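CGAS/DncV-like nucleotidyltransferase in E. coli homolog (Elizabethkingia meningoseptica ATCC 13253 = NBRC 12535, PDB 6E0N) probably synthesises cyclic nucleotide second messengers from ATP or GTP, with magnesium as cofactor, as the signalling enzyme of a CBASS antiphage defence system. Local coordinates at residues A[49-54]-A[170-175]; A[190-195]-A[238-243]. One frame throughout, in Å; residues are numbered along the deposited sequence.

In the fold
The centre of contact 1 is about 6 Å from the centre of the chain and that of contact 2 about 17 Å; the two are about 18 Å apart. Helix 171-184 of contact 1 leads into helix 188-205 of contact 2. They also touch. Lys-190 NZ lies 2.8 Å from Asn-52 O, and Arg-194 NH2 lies 2.9 Å from Asn-53 O, so the long helix holds the turn that ends helix 48-52. Two GTP molecules are bound. GTP of chain C sits against contact 1, where the side chain of Asn-52 is about 8 Å from a magnesium ion. Asn-53 reaches GTP of chain D weakly, while Arg-191 and Arg-194 hold its gamma phosphate.

Contact 1. Residues A[49-54]-A[170-175]; sequences SYRNNT and FPEQHY. With GTP (guanosine-5'-triphosphate), chain C; GTP (guanosine-5'-triphosphate), chain D.
Arg-51 sets the NE side of its guanidinium over one face of the Tyr-175 ring, toward the rim, in an off-centre cation-pi contact with Arg-51 CZ 4.5 Å from the ring centroid. The two planes are 32° apart. The same guanidinium forms a two-nitrogen, end-on salt bridge with Glu-172. Arg-51 NH2 donates to Glu-172 OE1 at 2.7 Å, on its syn side. Arg-51 NH1 meets Glu-172 OE2 at 3.0 Å from above the carboxylate plane. Both bonds are nearly straight and in the guanidinium plane. NH1 also bonds to Leu-46 O, so strand 42-47 helps fix the group's rotation. Helix 48-52 follows this strand and opens with the Gly-Ser pair typical of the nucleotidyltransferase fold. Its Ser-49 N donates to O1B of GTP (chain C) at 2.7 Å. Asn-52 crosses His-174 at about a right angle, Asn-52 ND2 being 3.5 Å from His-174 CD2. With CG of His-174 anti to the backbone N (chi1 -176°), the ring has one face under O2' of GTP (chain C), while NE2 is hydrogen-bonded to Glu-220. A water bridges the two helices, donating to Asn-52 OD1 at 3.0 Å and to Pro-171 O at 2.8 Å.

Contact 2. Residues A[190-195]-A[238-243]; sequences KRMVRI and QTLRNV. With GTP (guanosine-5'-triphosphate), chain D.
Met-192 reaches across to helix 236-252 and lays its sulfur against Leu-240. Met-192 SD is 3.6 Å from Leu-240 CA and 3.7 Å from Leu-240 CB. The terminal methyl turns to Thr-239, and Met-192 CE meets Thr-239 CG2 at 3.7 Å. The methionine chain bends at chi2 (-62°) and again at chi3, which lets sulfur and methyl touch two successive residues of the facing helix. One turn on, Ile-195 CG2 meets Leu-240 CD2 at 3.8 Å. Val-243 adds a looser touch on Met-192 CG through its CG2. All five residues are buried, and the contact between them is apolar.

Further partners position these groups. The hydroxyl of Thr-239 is hydrogen-bonded to Ile-232 N and Asn-235 O, which leaves its methyl for Met-192. Leu-240 also packs on Leu-196 of helix 188-205 and on Leu-289 of helix 275-289.

Another side of helix 188-205 faces the gamma phosphate of GTP (chain D). Arg-191 NE donates to O1G at 2.8 Å, nearly straight, and its NH2 donates to O3G at 3.0 Å. Arg-194 comes in edge-on with two nitrogens, NH1 to O1G at 2.9 Å and NH2 to O2G. Both chains are extended from CG to NE. Arg-187 binds the same nucleotide. Tyr-236 OH is hydrogen-bonded to Arg-191 NH1, so helix 236-252 also reaches this anion site. Arg-194 NH1 has a further partner in Ser-12 O.

The axes of the two short segments approach to 10.7 Å with a signed crossing angle of -76°. This steep crossing belongs to the helical part of the enzyme, where helix 188-205 packs against helix 236-252 and carries arginines that hold the gamma phosphate of the second GTP in this structure.

Contact 1. Residues A[49-54]-A[170-175]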
loop_
_atom_site.group_PDB
_atom_site.type_symbol
_atom_site.label_atom_id
_atom_site.label_comp_id
_atom_site.label_asym_id
_atom_site.label_seq_id
_atom_site.Cartn_x
_atom_site.Cartn_y
_atom_site.Cartn_z
ATOM N N SER A 49 3.022 3.012 -0.753
ATOM C CA SER A 49 2.823 4.372 -0.256
ATOM C C SER A 49 3.384 5.418 -1.217
ATOM O O SER A 49 2.836 6.524 -1.329
ATOM C CB SER A 49 3.479 4.510 1.122
ATOM O OG SER A 49 4.885 4.334 1.032
ATOM N N TYR A 50 4.491 5.114 -1.892
ATOM C CA TYR A 50 5.040 6.084 -2.835
ATOM C C TYR A 50 4.150 6.235 -4.062
ATOM O O TYR A 50 4.049 7.333 -4.625
ATOM C CB TYR A 50 6.463 5.698 -3.248
ATOM C CG TYR A 50 7.526 6.133 -2.258
ATOM C CD1 TYR A 50 7.948 5.287 -1.243
ATOM C CD2 TYR A 50 8.101 7.394 -2.335
ATOM C CE1 TYR A 50 8.918 5.683 -0.331
ATOM C CE2 TYR A 50 9.072 7.797 -1.433
ATOM C CZ TYR A 50 9.476 6.937 -0.434
ATOM O OH TYR A 50 10.440 7.330 0.462
ATOM N N ARG A 51 3.499 5.150 -4.488
ATOM C CA ARG A 51 2.583 5.213 -5.623
ATOM C C ARG A 51 1.305 5.955 -5.251
ATOM O O ARG A 51 0.839 6.825 -5.993
ATOM C CB ARG A 51 2.254 3.794 -6.086
ATOM C CG ARG A 51 1.253 3.713 -7.231
ATOM C CD ARG A 51 1.875 4.151 -8.545
ATOM N NE ARG A 51 0.884 4.264 -9.615
ATOM C CZ ARG A 51 0.481 3.253 -10.380
ATOM N NH1 ARG A 51 0.971 2.031 -10.201
ATOM N NH2 ARG A 51 -0.416 3.466 -11.330
ATOM N N ASN A 52 0.722 5.617 -4.107
ATOM C CA ASN A 52 -0.543 6.189 -3.671
ATOM C C ASN A 52 -0.370 7.485 -2.891
ATOM O O ASN A 52 -1.369 8.125 -2.551
ATOM C CB ASN A 52 -1.297 5.156 -2.832
ATOM C CG ASN A 52 -1.423 3.816 -3.542
ATOM O OD1 ASN A 52 -1.776 3.755 -4.718
ATOM N ND2 ASN A 52 -1.126 2.738 -2.829
ATOM N N ASN A 53 0.869 7.888 -2.613
ATOM C CA ASN A 53 1.170 9.141 -1.915
ATOM C C ASN A 53 0.604 9.144 -0.495
ATOM O O ASN A 53 -0.071 10.084 -0.069
ATOM C CB ASN A 53 0.696 10.363 -2.705
ATOM C CG ASN A 53 1.402 11.638 -2.281
ATOM O OD1 ASN A 53 2.530 11.605 -1.791
ATOM N ND2 ASN A 53 0.734 12.770 -2.459
ATOM N N THR A 54 0.915 8.085 0.254
ATOM C CA THR A 54 0.420 7.932 1.618
ATOM C C THR A 54 1.544 7.770 2.636
ATOM O O THR A 54 1.312 7.243 3.727
ATOM C CB THR A 54 -0.545 6.749 1.703
ATOM O OG1 THR A 54 0.132 5.551 1.301
ATOM C CG2 THR A 54 -1.748 6.967 0.799
ATOM N N PHE A 170 -4.048 -5.782 -7.208
ATOM C CA PHE A 170 -4.583 -4.986 -8.311
ATOM C C PHE A 170 -4.159 -3.540 -8.099
ATOM O O PHE A 170 -4.989 -2.657 -7.834
ATOM C CB PHE A 170 -6.102 -5.138 -8.409
ATOM C CG PHE A 170 -6.529 -6.539 -8.723
ATOM C CD1 PHE A 170 -6.590 -6.981 -10.036
ATOM C CD2 PHE A 170 -6.834 -7.426 -7.705
ATOM C CE1 PHE A 170 -6.964 -8.277 -10.330
ATOM C CE2 PHE A 170 -7.207 -8.726 -7.991
ATOM C CZ PHE A 170 -7.272 -9.152 -9.306
ATOM N N PRO A 171 -2.859 -3.264 -8.225
ATOM C CA PRO A 171 -2.354 -1.931 -7.853
ATOM C C PRO A 171 -2.871 -0.802 -8.729
ATOM O O PRO A 171 -3.032 0.318 -8.231
ATOM C CB PRO A 171 -0.827 -2.078 -7.949
ATOM C CG PRO A 171 -0.612 -3.262 -8.897
ATOM C CD PRO A 171 -1.777 -4.198 -8.606
ATOM N N GLU A 172 -3.118 -1.049 -10.017
ATOM C CA GLU A 172 -3.578 0.030 -10.886
ATOM C C GLU A 172 -4.977 0.485 -10.495
ATOM O O GLU A 172 -5.243 1.689 -10.396
ATOM C CB GLU A 172 -3.540 -0.415 -12.348
ATOM C CG GLU A 172 -2.148 -0.758 -12.853
ATOM C CD GLU A 172 -1.153 0.362 -12.638
ATOM O OE1 GLU A 172 -1.500 1.530 -12.905
ATOM O OE2 GLU A 172 -0.024 0.077 -12.191
ATOM N N GLN A 173 -5.888 -0.465 -10.267
ATOM C CA GLN A 173 -7.249 -0.119 -9.875
ATOM C C GLN A 173 -7.285 0.478 -8.471
ATOM O O GLN A 173 -8.065 1.397 -8.201
ATOM C CB GLN A 173 -8.136 -1.362 -9.971
ATOM C CG GLN A 173 -8.234 -1.970 -11.372
ATOM C CD GLN A 173 -7.181 -3.034 -11.671
ATOM O OE1 GLN A 173 -6.093 -3.050 -11.086
ATOM N NE2 GLN A 173 -7.507 -3.931 -12.598
ATOM N N HIS A 174 -6.449 -0.034 -7.568
ATOM C CA HIS A 174 -6.285 0.583 -6.258
ATOM C C HIS A 174 -5.851 2.033 -6.399
ATOM O O HIS A 174 -6.436 2.937 -5.790
ATOM C CB HIS A 174 -5.247 -0.219 -5.466
ATOM C CG HIS A 174 -5.045 0.259 -4.063
ATOM N ND1 HIS A 174 -5.698 -0.299 -2.983
ATOM C CD2 HIS A 174 -4.257 1.238 -3.561
ATOM C CE1 HIS A 174 -5.329 0.324 -1.878
ATOM N NE2 HIS A 174 -4.454 1.261 -2.201
ATOM N N TYR A 175 -4.827 2.278 -7.214
ATOM C CA TYR A 175 -4.336 3.638 -7.384
ATOM C C TYR A 175 -5.420 4.554 -7.951
ATOM O O TYR A 175 -5.669 5.640 -7.420
ATOM C CB TYR A 175 -3.121 3.664 -8.307
ATOM C CG TYR A 175 -2.812 5.080 -8.739
ATOM C CD1 TYR A 175 -2.090 5.925 -7.915
ATOM C CD2 TYR A 175 -3.281 5.585 -9.949
ATOM C CE1 TYR A 175 -1.822 7.227 -8.285
ATOM C CE2 TYR A 175 -3.017 6.888 -10.329
ATOM C CZ TYR A 175 -2.287 7.705 -9.490
ATOM O OH TYR A 175 -2.022 9.002 -9.851
HETATM P PG GTP C . 3.649 1.515 4.017
HETATM O O1G GTP C . 3.929 2.928 4.480
HETATM O O2G GTP C . 3.436 0.640 5.228
HETATM O O3G GTP C . 4.811 0.994 3.201
HETATM O O3B GTP C . 2.285 1.534 3.161
HETATM P PB GTP C . 2.147 0.887 1.697
HETATM O O1B GTP C . 3.442 0.996 0.923
HETATM O O2B GTP C . 1.007 1.586 0.996
HETATM O O3A GTP C . 1.733 -0.651 1.905
HETATM P PA GTP C . 2.784 -1.865 1.774
HETATM O O1A GTP C . 4.214 -1.374 1.781
HETATM O O2A GTP C . 2.543 -2.865 2.880
HETATM O "O5'" GTP C . 2.435 -2.534 0.357
HETATM C "C5'" GTP C . 2.606 -1.802 -0.818
HETATM C "C4'" GTP C . 1.428 -2.040 -1.732
HETATM O "O4'" GTP C . 1.249 -3.460 -1.889
HETATM C "C3'" GTP C . 0.066 -1.469 -1.313
HETATM O "O3'" GTP C . -0.170 -0.197 -1.813
HETATM C "C2'" GTP C . -0.909 -2.478 -1.974
HETATM O "O2'" GTP C . -1.199 -2.027 -3.268
HETATM C "C1'" GTP C . -0.127 -3.802 -1.988
HETATM N N9 GTP C . -0.577 -4.589 -0.831
HETATM C C8 GTP C . 0.050 -4.698 0.378
HETATM N N7 GTP C . -0.692 -5.504 1.171
HETATM C C5 GTP C . -1.780 -5.913 0.476
HETATM C C6 GTP C . -2.852 -6.736 0.799
HETATM O O6 GTP C . -2.926 -7.249 1.913
HETATM N N1 GTP C . -3.835 -6.971 -0.142
HETATM C C2 GTP C . -3.747 -6.392 -1.392
HETATM N N2 GTP C . -4.691 -6.610 -2.303
HETATM N N3 GTP C . -2.686 -5.574 -1.706
HETATM C C4 GTP C . -1.718 -5.341 -0.787
HETATM P PG GTP D . -2.470 15.929 -1.063
HETATM O O1G GTP D . -2.794 15.983 0.410
HETATM O O2G GTP D . -3.113 14.702 -1.665
HETATM O O3G GTP D . -2.947 17.193 -1.744
HETATM O O3B GTP D . -0.866 15.771 -1.192
HETATM P PB GTP D . 0.089 16.390 -2.331
HETATM O O1B GTP D . 1.523 16.062 -2.010
HETATM O O2B GTP D . -0.114 17.876 -2.455
HETATM O O3A GTP D . -0.319 15.616 -3.680
HETATM P PA GTP D . -1.022 16.339 -4.923
HETATM O O1A GTP D . -1.822 17.545 -4.483
HETATM O O2A GTP D . -1.917 15.349 -5.634
HETATM O "O5'" GTP D . 0.136 16.771 -5.945
HETATM C "C5'" GTP D . 0.777 15.808 -6.740
HETATM C "C4'" GTP D . 1.731 16.546 -7.659
HETATM O "O4'" GTP D . 1.028 16.988 -8.834
HETATM C "C3'" GTP D . 2.338 17.809 -7.031
HETATM O "O3'" GTP D . 3.670 17.928 -7.463
HETATM C "C2'" GTP D . 1.507 18.980 -7.588
HETATM O "O2'" GTP D . 2.256 20.138 -7.715
HETATM C "C1'" GTP D . 1.065 18.429 -8.956
HETATM N N9 GTP D . -0.193 18.937 -9.485
HETATM C C8 GTP D . -0.984 19.874 -8.913
HETATM N N7 GTP D . -2.033 20.100 -9.732
HETATM C C5 GTP D . -1.893 19.331 -10.837
HETATM C C6 GTP D . -2.672 19.173 -11.977
HETATM O O6 GTP D . -3.715 19.814 -12.116
HETATM N N1 GTP D . -2.268 18.293 -12.958
HETATM C C2 GTP D . -1.099 17.575 -12.800
HETATM N N2 GTP D . -0.718 16.729 -13.747
HETATM N N3 GTP D . -0.328 17.733 -11.665
HETATM C C4 GTP D . -0.724 18.598 -10.698
HETATM O O HOH W 1 -1.303 1.186 -6.192
HETATM O O HOH W 2 -4.014 6.396 -5.161
#

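Contact 2. Residues A[190-195]-A[238-243]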
loop_
_atom_site.group_PDB
_atom_site.type_symbol
_atom_site.label_atom_id
_atom_site.label_comp_id
_atom_site.label_asym_id
_atom_site.label_seq_id
_atom_site.Cartn_x
_atom_site.Cartn_y
_atom_site.Cartn_z
ATOM N N LYS A 190 -7.229 10.829 1.284
ATOM C CA LYS A 190 -5.856 10.416 1.565
ATOM C C LYS A 190 -5.290 11.123 2.788
ATOM O O LYS A 190 -4.447 10.559 3.492
ATOM C CB LYS A 190 -4.968 10.634 0.345
ATOM C CG LYS A 190 -5.347 9.733 -0.806
ATOM C CD LYS A 190 -4.287 9.715 -1.878
ATOM C CE LYS A 190 -4.604 8.646 -2.913
ATOM N NZ LYS A 190 -3.657 8.707 -4.058
ATOM N N ARG A 191 -5.746 12.347 3.063
ATOM C CA ARG A 191 -5.309 13.045 4.267
ATOM C C ARG A 191 -5.763 12.313 5.521
ATOM O O ARG A 191 -5.010 12.226 6.497
ATOM C CB ARG A 191 -5.789 14.497 4.228
ATOM C CG ARG A 191 -4.999 15.302 3.205
ATOM C CD ARG A 191 -5.493 16.716 2.987
ATOM N NE ARG A 191 -4.844 17.288 1.805
ATOM C CZ ARG A 191 -5.093 18.496 1.314
ATOM N NH1 ARG A 191 -5.977 19.284 1.905
ATOM N NH2 ARG A 191 -4.458 18.910 0.226
ATOM N N MET A 192 -6.977 11.755 5.506
ATOM C CA MET A 192 -7.444 10.977 6.646
ATOM C C MET A 192 -6.697 9.653 6.755
ATOM O O MET A 192 -6.391 9.198 7.862
ATOM C CB MET A 192 -8.946 10.735 6.527
ATOM C CG MET A 192 -9.786 11.991 6.726
ATOM S SD MET A 192 -9.597 12.715 8.369
ATOM C CE MET A 192 -9.257 14.426 7.953
ATOM N N VAL A 193 -6.404 9.017 5.619
ATOM C CA VAL A 193 -5.570 7.817 5.639
ATOM C C VAL A 193 -4.235 8.118 6.306
ATOM O O VAL A 193 -3.758 7.361 7.160
ATOM C CB VAL A 193 -5.379 7.269 4.215
ATOM C CG1 VAL A 193 -4.256 6.234 4.199
ATOM C CG2 VAL A 193 -6.667 6.670 3.691
ATOM N N ARG A 194 -3.604 9.229 5.916
ATOM C CA ARG A 194 -2.300 9.567 6.477
ATOM C C ARG A 194 -2.393 9.805 7.978
ATOM O O ARG A 194 -1.532 9.349 8.739
ATOM C CB ARG A 194 -1.713 10.779 5.757
ATOM C CG ARG A 194 -1.365 10.515 4.302
ATOM C CD ARG A 194 -0.723 11.747 3.634
ATOM N NE ARG A 194 -0.898 11.704 2.185
ATOM C CZ ARG A 194 -1.568 12.611 1.482
ATOM N NH1 ARG A 194 -2.108 13.671 2.080
ATOM N NH2 ARG A 194 -1.681 12.472 0.172
ATOM N N ILE A 195 -3.442 10.503 8.427
ATOM C CA ILE A 195 -3.628 10.715 9.862
ATOM C C ILE A 195 -3.723 9.379 10.590
ATOM O O ILE A 195 -3.087 9.170 11.631
ATOM C CB ILE A 195 -4.863 11.593 10.129
ATOM C CG1 ILE A 195 -4.598 13.033 9.696
ATOM C CG2 ILE A 195 -5.248 11.509 11.602
ATOM C CD1 ILE A 195 -5.846 13.884 9.616
ATOM N N GLN A 238 -13.621 17.365 12.525
ATOM C CA GLN A 238 -14.933 16.743 12.389
ATOM C C GLN A 238 -14.933 15.649 11.326
ATOM O O GLN A 238 -15.620 14.631 11.486
ATOM C CB GLN A 238 -15.998 17.794 12.085
ATOM C CG GLN A 238 -17.428 17.288 12.227
ATOM C CD GLN A 238 -17.800 16.928 13.662
ATOM O OE1 GLN A 238 -17.117 17.311 14.619
ATOM N NE2 GLN A 238 -18.880 16.176 13.813
ATOM N N THR A 239 -14.175 15.833 10.241
ATOM C CA THR A 239 -14.052 14.775 9.240
ATOM C C THR A 239 -13.481 13.506 9.860
ATOM O O THR A 239 -13.998 12.405 9.639
ATOM C CB THR A 239 -13.166 15.236 8.079
ATOM O OG1 THR A 239 -13.803 16.300 7.363
ATOM C CG2 THR A 239 -12.888 14.071 7.126
ATOM N N LEU A 240 -12.401 13.643 10.633
ATOM C CA LEU A 240 -11.779 12.484 11.262
ATOM C C LEU A 240 -12.733 11.823 12.243
ATOM O O LEU A 240 -12.795 10.591 12.329
ATOM C CB LEU A 240 -10.490 12.910 11.963
ATOM C CG LEU A 240 -9.676 11.814 12.652
ATOM C CD1 LEU A 240 -9.239 10.749 11.660
ATOM C CD2 LEU A 240 -8.463 12.414 13.363
ATOM N N ARG A 241 -13.493 12.627 12.992
ATOM C CA ARG A 241 -14.525 12.070 13.854
ATOM C C ARG A 241 -15.521 11.260 13.037
ATOM O O ARG A 241 -15.846 10.116 13.384
ATOM C CB ARG A 241 -15.238 13.194 14.604
ATOM C CG ARG A 241 -16.134 12.689 15.719
ATOM C CD ARG A 241 -16.959 13.811 16.330
ATOM N NE ARG A 241 -17.608 13.393 17.570
ATOM C CZ ARG A 241 -18.764 12.741 17.629
ATOM N NH1 ARG A 241 -19.411 12.428 16.513
ATOM N NH2 ARG A 241 -19.274 12.406 18.806
ATOM N N ASN A 242 -16.011 11.843 11.938
ATOM C CA ASN A 242 -16.965 11.141 11.086
ATOM C C ASN A 242 -16.387 9.830 10.572
ATOM O O ASN A 242 -17.085 8.813 10.520
ATOM C CB ASN A 242 -17.348 12.003 9.882
ATOM C CG ASN A 242 -18.227 13.187 10.239
ATOM O OD1 ASN A 242 -18.758 13.293 11.341
ATOM N ND2 ASN A 242 -18.395 14.084 9.280
ATOM N N VAL A 243 -15.117 9.843 10.153
ATOM C CA VAL A 243 -14.496 8.647 9.591
ATOM C C VAL A 243 -14.428 7.538 10.636
ATOM O O VAL A 243 -14.794 6.386 10.372
ATOM C CB VAL A 243 -13.104 8.990 9.032
ATOM C CG1 VAL A 243 -12.282 7.729 8.822
ATOM C CG2 VAL A 243 -13.233 9.775 7.730
HETATM P PG GTP D . -2.470 15.929 -1.063
HETATM O O1G GTP D . -2.794 15.983 0.410
HETATM O O2G GTP D . -3.113 14.702 -1.665
HETATM O O3G GTP D . -2.947 17.193 -1.744
HETATM O O3B GTP D . -0.866 15.771 -1.192
HETATM P PB GTP D . 0.089 16.390 -2.331
HETATM O O1B GTP D . 1.523 16.062 -2.010
HETATM O O2B GTP D . -0.114 17.876 -2.455
HETATM O O3A GTP D . -0.319 15.616 -3.680
HETATM P PA GTP D . -1.022 16.339 -4.923
HETATM O O1A GTP D . -1.822 17.545 -4.483
HETATM O O2A GTP D . -1.917 15.349 -5.634
HETATM O "O5'" GTP D . 0.136 16.771 -5.945
HETATM C "C5'" GTP D . 0.777 15.808 -6.740
HETATM C "C4'" GTP D . 1.731 16.546 -7.659
HETATM O "O4'" GTP D . 1.028 16.988 -8.834
HETATM C "C3'" GTP D . 2.338 17.809 -7.031
HETATM O "O3'" GTP D . 3.670 17.928 -7.463
HETATM C "C2'" GTP D . 1.507 18.980 -7.588
HETATM O "O2'" GTP D . 2.256 20.138 -7.715
HETATM C "C1'" GTP D . 1.065 18.429 -8.956
HETATM N N9 GTP D . -0.193 18.937 -9.485
HETATM C C8 GTP D . -0.984 19.874 -8.913
HETATM N N7 GTP D . -2.033 20.100 -9.732
HETATM C C5 GTP D . -1.893 19.331 -10.837
HETATM C C6 GTP D . -2.672 19.173 -11.977
HETATM O O6 GTP D . -3.715 19.814 -12.116
HETATM N N1 GTP D . -2.268 18.293 -12.958
HETATM C C2 GTP D . -1.099 17.575 -12.800
HETATM N N2 GTP D . -0.718 16.729 -13.747
HETATM N N3 GTP D . -0.328 17.733 -11.665
HETATM C C4 GTP D . -0.724 18.598 -10.698
#